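Local coordinates for protein Hsp70/Hsp90 co-chaperone CNS1 (Saccharomyces cerevisiae, PDB 6HFM) that acts as a co-chaperone of Hsp90 and Hsp70, stimulating the ATPase of Hsp70 and helping to chaperone translation elongation factor 2, at residues K93-P98 / P145-E150. Numbering follows the deposited sequence.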
loop_
_atom_site.group_PDB
_atom_site.type_symbol
_atom_site.label_atom_id
_atom_site.label_comp_id
_atom_site.label_asym_id
_atom_site.label_seq_id
_atom_site.Cartn_x
_atom_site.Cartn_y
_atom_site.Cartn_z
ATOM N N LYS A 93 9.524 14.526 13.222
ATOM C CA LYS A 93 8.931 15.066 11.976
ATOM C C LYS A 93 9.959 15.472 10.908
ATOM O O LYS A 93 9.693 15.367 9.707
ATOM C CB LYS A 93 8.018 16.264 12.282
ATOM C CG LYS A 93 8.707 17.437 12.972
ATOM C CD LYS A 93 7.760 18.602 13.204
ATOM C CE LYS A 93 8.347 19.586 14.205
ATOM N NZ LYS A 93 7.799 20.957 14.033
ATOM N N GLU A 94 11.119 15.947 11.360
ATOM C CA GLU A 94 12.240 16.317 10.484
ATOM C C GLU A 94 12.821 15.181 9.630
ATOM O O GLU A 94 13.475 15.448 8.621
ATOM C CB GLU A 94 13.375 16.987 11.293
ATOM C CG GLU A 94 14.093 16.102 12.322
ATOM C CD GLU A 94 13.382 15.987 13.667
ATOM O OE1 GLU A 94 12.228 16.456 13.800
ATOM O OE2 GLU A 94 13.978 15.410 14.603
ATOM N N ASN A 95 12.594 13.927 10.029
ATOM C CA ASN A 95 13.120 12.770 9.289
ATOM C C ASN A 95 12.178 12.219 8.211
ATOM O O ASN A 95 12.466 11.169 7.635
ATOM C CB ASN A 95 13.518 11.659 10.269
ATOM C CG ASN A 95 14.591 12.102 11.255
ATOM O OD1 ASN A 95 14.498 11.829 12.451
ATOM N ND2 ASN A 95 15.614 12.787 10.756
ATOM N N PHE A 96 11.078 12.918 7.919
ATOM C CA PHE A 96 10.180 12.524 6.825
ATOM C C PHE A 96 10.588 13.188 5.507
ATOM O O PHE A 96 9.951 14.132 5.039
ATOM C CB PHE A 96 8.717 12.801 7.189
ATOM C CG PHE A 96 8.168 11.851 8.222
ATOM C CD1 PHE A 96 7.423 10.737 7.834
ATOM C CD2 PHE A 96 8.414 12.048 9.575
ATOM C CE1 PHE A 96 6.926 9.850 8.783
ATOM C CE2 PHE A 96 7.923 11.163 10.524
ATOM C CZ PHE A 96 7.173 10.065 10.128
ATOM N N THR A 97 11.676 12.678 4.933
ATOM C CA THR A 97 12.147 13.064 3.600
ATOM C C THR A 97 12.254 11.785 2.766
ATOM O O THR A 97 12.297 10.692 3.332
ATOM C CB THR A 97 13.525 13.762 3.642
ATOM O OG1 THR A 97 14.554 12.804 3.918
ATOM C CG2 THR A 97 13.550 14.862 4.699
ATOM N N PRO A 98 12.304 11.908 1.429
ATOM C CA PRO A 98 12.375 10.709 0.580
ATOM C C PRO A 98 13.535 9.743 0.865
ATOM O O PRO A 98 13.340 8.530 0.796
ATOM C CB PRO A 98 12.492 11.293 -0.829
ATOM C CG PRO A 98 11.766 12.583 -0.741
ATOM C CD PRO A 98 12.095 13.125 0.620
ATOM N N PRO A 145 10.534 6.639 9.383
ATOM C CA PRO A 145 11.954 6.997 9.287
ATOM C C PRO A 145 12.884 5.817 9.562
ATOM O O PRO A 145 12.607 5.018 10.460
ATOM C CB PRO A 145 12.115 8.062 10.371
ATOM C CG PRO A 145 10.768 8.685 10.475
ATOM C CD PRO A 145 9.791 7.567 10.252
ATOM N N LYS A 146 13.961 5.704 8.785
ATOM C CA LYS A 146 14.960 4.650 8.978
ATOM C C LYS A 146 15.412 4.550 10.442
ATOM O O LYS A 146 15.526 3.453 10.988
ATOM C CB LYS A 146 16.169 4.894 8.059
ATOM C CG LYS A 146 17.260 3.830 8.129
ATOM C CD LYS A 146 18.405 4.147 7.173
ATOM C CE LYS A 146 19.717 3.538 7.648
ATOM N NZ LYS A 146 20.876 4.056 6.870
ATOM N N VAL A 147 15.631 5.699 11.076
ATOM C CA VAL A 147 16.117 5.743 12.464
ATOM C C VAL A 147 15.090 5.286 13.521
ATOM O O VAL A 147 15.476 4.982 14.646
ATOM C CB VAL A 147 16.706 7.132 12.839
ATOM C CG1 VAL A 147 17.872 7.480 11.913
ATOM C CG2 VAL A 147 15.650 8.234 12.841
ATOM N N GLU A 148 13.801 5.258 13.169
ATOM C CA GLU A 148 12.745 4.722 14.043
ATOM C C GLU A 148 12.239 3.330 13.628
ATOM O O GLU A 148 11.387 2.763 14.316
ATOM C CB GLU A 148 11.550 5.682 14.073
ATOM C CG GLU A 148 11.886 7.091 14.529
ATOM C CD GLU A 148 10.648 7.939 14.757
ATOM O OE1 GLU A 148 9.867 7.625 15.679
ATOM O OE2 GLU A 148 10.459 8.926 14.018
ATOM N N SER A 149 12.779 2.772 12.541
ATOM C CA SER A 149 12.220 1.561 11.931
ATOM C C SER A 149 12.429 0.303 12.782
ATOM O O SER A 149 11.516 -0.514 12.916
ATOM C CB SER A 149 12.783 1.352 10.518
ATOM O OG SER A 149 14.188 1.188 10.529
ATOM N N GLU A 150 13.623 0.146 13.355
ATOM C CA GLU A 150 13.904 -1.035 14.196
ATOM C C GLU A 150 12.962 -1.121 15.399
ATOM O O GLU A 150 12.421 -2.192 15.694
ATOM C CB GLU A 150 15.379 -1.083 14.613
ATOM C CG GLU A 150 16.279 -1.632 13.506
ATOM C CD GLU A 150 17.678 -1.037 13.479
ATOM O OE1 GLU A 150 18.242 -0.927 12.368
ATOM O OE2 GLU A 150 18.219 -0.682 14.551
HETATM O O HOH W 1 12.390 10.489 13.225
#
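Pro145 lies over one face of the Phe96 ring and is the shared partner in the meeting of 93-98 with 145-150, since Asn95 packs on the same proline. The proline's CG points at the face in a CH-pi contact, 4.0 Å from the ring centroid and 23° off the normal, offset from the centre toward the rim on the CE2-CZ side. Pro145 CD lies farther out, past the rim, and comes within 3.6 Å of Phe96 CZ. The aromatic side chain leaves its backbone with CG anti to the carbonyl carbon (chi1 -72°), which brings the end of the ring nearer to the proline than the start of the side chain would suggest; Phe88 stacks on the same ring, and Val101, Thr57 and Gln58 also touch it.

Beside the ring, Asn95 turns its CB toward the other segment, 3.9 Å from Pro145 CB. Its side chain crosses that of Val147 at about a right angle, with OD1 3.8 Å from the methyl CG2. The polar link runs through a water that lies 2.6 Å from both Asn95 OD1 and Glu148 OE2 and bridges them, linking the loop to Glu148. With alanine at Phe96, Pro145 CG and CD would probably face a gap, and Phe88 would lose the ring it stacks on.

Phe96 is also the centre of an inverse gamma turn, a tight bend just after the 3-10 segment 93-95. The whole arrangement is a loop packed by an aromatic-proline contact against a strand-to-helix junction, where strand 139-145 of the mixed sheet leads into helix 146-155, within the C-terminal wheel domain of Cns1.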